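Local coordinates for RmpD (Hexulose-6-phosphate synthase) (Streptococcus mutans, PDB 3EXR), which belongs to the orotidine 5'-phosphate decarboxylase/HUMPS family of enzymes and adopts a TIM-barrel fold, at residues A[47-52]-A[81-86]. Sequence-based numbering, arbitrary orientation.
Sequences ELVEVL and RGADWM
Arg81 reaches across the first turn of helix 47-55 to form a salt bridge with Glu50, its NH1 donating to OE1 over 2.8 Å at an N-H...O angle of 156°. The oxygen lies near the guanidinium plane, but the donor approaches it from above the carboxylate plane, 40° out, the two flat groups being well out of parallel. A bend at chi2 (-71°) brings the otherwise extended arginine chain alongside the helix, with one guanidinium face over the backbone of Glu47, whose CA is 3.6 Å from CZ of Arg81. A water accepts from Arg81 NH1 and donates weakly to Glu47 OE2, so that this carboxylate is bridged to the arginine through the water, while Ser46 OG takes the hydrogen bond from Arg81 NE. Three bonds thus fix the rotation of the guanidinium at this solvent-facing margin. A backbone CA-H...O contact joins Glu50 CA to Arg81 O at 3.2 Å. Deeper in, Val49 CG1, the branch set anti to the valine N, packs against Arg81 CB at 3.7 Å and Ala83 CB at 4.1 Å; the valine also touches Asn78. Gly82, with positive phi, closes helix 71-79 in a Schellman motif, and the chain then enters strand 85-89. The contact thus packs the outer helix 47-55 against an alpha-to-beta connection of an eight-stranded parallel (beta/alpha) barrel, the TIM-barrel fold of this family.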
loop_
_atom_site.group_PDB
_atom_site.type_symbol
_atom_site.label_atom_id
_atom_site.label_comp_id
_atom_site.label_asym_id
_atom_site.label_seq_id
_atom_site.Cartn_x
_atom_site.Cartn_y
_atom_site.Cartn_z
ATOM N N GLU A 47 3.152 -11.336 -11.016
ATOM C CA GLU A 47 3.451 -11.938 -12.308
ATOM C C GLU A 47 3.205 -10.909 -13.443
ATOM O O GLU A 47 3.896 -10.902 -14.442
ATOM C CB GLU A 47 2.733 -13.265 -12.541
ATOM C CG GLU A 47 3.150 -13.936 -13.848
ATOM C CD GLU A 47 2.603 -15.337 -14.056
ATOM O OE1 GLU A 47 1.514 -15.671 -13.543
ATOM O OE2 GLU A 47 3.264 -16.090 -14.803
ATOM N N LEU A 48 2.253 -10.015 -13.231
ATOM C CA LEU A 48 1.994 -8.935 -14.179
ATOM C C LEU A 48 3.273 -8.172 -14.518
ATOM O O LEU A 48 3.498 -7.808 -15.695
ATOM C CB LEU A 48 0.932 -7.974 -13.629
ATOM C CG LEU A 48 0.653 -6.699 -14.448
ATOM C CD1 LEU A 48 0.122 -7.016 -15.821
ATOM C CD2 LEU A 48 -0.317 -5.792 -13.717
ATOM N N VAL A 49 4.106 -7.921 -13.509
ATOM C CA VAL A 49 5.347 -7.166 -13.749
ATOM C C VAL A 49 6.217 -7.892 -14.780
ATOM O O VAL A 49 6.767 -7.290 -15.687
ATOM C CB VAL A 49 6.145 -6.931 -12.439
ATOM C CG1 VAL A 49 7.480 -6.267 -12.713
ATOM C CG2 VAL A 49 5.330 -6.078 -11.473
ATOM N N GLU A 50 6.330 -9.198 -14.602
ATOM C CA GLU A 50 7.103 -10.044 -15.511
ATOM C C GLU A 50 6.509 -10.105 -16.941
ATOM O O GLU A 50 7.240 -10.080 -17.929
ATOM C CB GLU A 50 7.246 -11.440 -14.905
ATOM C CG GLU A 50 8.243 -12.329 -15.614
ATOM C CD GLU A 50 8.622 -13.590 -14.837
ATOM O OE1 GLU A 50 8.459 -13.619 -13.613
ATOM O OE2 GLU A 50 9.132 -14.538 -15.476
ATOM N N VAL A 51 5.191 -10.157 -17.037
ATOM C CA VAL A 51 4.516 -10.144 -18.337
ATOM C C VAL A 51 4.821 -8.818 -19.043
ATOM O O VAL A 51 5.118 -8.825 -20.228
ATOM C CB VAL A 51 2.998 -10.359 -18.188
ATOM C CG1 VAL A 51 2.257 -10.101 -19.494
ATOM C CG2 VAL A 51 2.707 -11.779 -17.647
ATOM N N LEU A 52 4.763 -7.723 -18.301
ATOM C CA LEU A 52 5.034 -6.417 -18.891
ATOM C C LEU A 52 6.476 -6.332 -19.365
ATOM O O LEU A 52 6.735 -5.780 -20.421
ATOM C CB LEU A 52 4.714 -5.284 -17.935
ATOM C CG LEU A 52 3.245 -5.124 -17.584
ATOM C CD1 LEU A 52 3.063 -4.136 -16.461
ATOM C CD2 LEU A 52 2.436 -4.687 -18.818
ATOM N N ARG A 81 10.970 -9.874 -10.741
ATOM C CA ARG A 81 9.965 -9.939 -11.825
ATOM C C ARG A 81 10.359 -9.022 -12.984
ATOM O O ARG A 81 9.795 -9.115 -14.066
ATOM C CB ARG A 81 8.586 -9.516 -11.295
ATOM C CG ARG A 81 7.903 -10.492 -10.349
ATOM C CD ARG A 81 7.425 -11.715 -11.070
ATOM N NE ARG A 81 6.536 -12.518 -10.240
ATOM C CZ ARG A 81 6.075 -13.713 -10.593
ATOM N NH1 ARG A 81 6.464 -14.266 -11.724
ATOM N NH2 ARG A 81 5.229 -14.367 -9.805
ATOM N N GLY A 82 11.310 -8.136 -12.734
ATOM C CA GLY A 82 11.793 -7.189 -13.751
ATOM C C GLY A 82 11.485 -5.699 -13.548
ATOM O O GLY A 82 11.753 -4.902 -14.446
ATOM N N ALA A 83 10.938 -5.297 -12.393
ATOM C CA ALA A 83 10.700 -3.872 -12.152
ATOM C C ALA A 83 11.967 -3.034 -12.145
ATOM O O ALA A 83 13.029 -3.471 -11.648
ATOM C CB ALA A 83 9.946 -3.644 -10.837
ATOM N N ASP A 84 11.836 -1.804 -12.646
ATOM C CA ASP A 84 12.885 -0.792 -12.489
ATOM C C ASP A 84 12.672 0.100 -11.270
ATOM O O ASP A 84 13.592 0.312 -10.466
ATOM C CB ASP A 84 12.943 0.071 -13.750
ATOM C CG ASP A 84 13.372 -0.723 -14.975
ATOM O OD1 ASP A 84 14.414 -1.444 -14.923
ATOM O OD2 ASP A 84 12.690 -0.622 -16.010
ATOM N N TRP A 85 11.451 0.617 -11.136
ATOM C CA TRP A 85 11.085 1.527 -10.068
ATOM C C TRP A 85 10.014 0.880 -9.231
ATOM O O TRP A 85 9.170 0.187 -9.762
ATOM C CB TRP A 85 10.539 2.841 -10.605
ATOM C CG TRP A 85 11.511 3.591 -11.471
ATOM C CD1 TRP A 85 12.854 3.390 -11.548
ATOM C CD2 TRP A 85 11.205 4.647 -12.390
ATOM N NE1 TRP A 85 13.409 4.262 -12.453
ATOM C CE2 TRP A 85 12.421 5.048 -12.985
ATOM C CE3 TRP A 85 10.022 5.292 -12.776
ATOM C CZ2 TRP A 85 12.490 6.062 -13.937
ATOM C CZ3 TRP A 85 10.084 6.306 -13.739
ATOM C CH2 TRP A 85 11.310 6.671 -14.310
ATOM N N MET A 86 10.083 1.099 -7.923
ATOM C CA MET A 86 9.007 0.696 -7.021
ATOM C C MET A 86 8.596 1.881 -6.152
ATOM O O MET A 86 9.453 2.659 -5.689
ATOM C CB MET A 86 9.436 -0.457 -6.120
ATOM C CG MET A 86 8.275 -1.065 -5.366
ATOM S SD MET A 86 8.685 -2.334 -4.174
ATOM C CE MET A 86 9.306 -1.389 -2.766
HETATM O O HOH W 1 5.801 -16.827 -13.094
#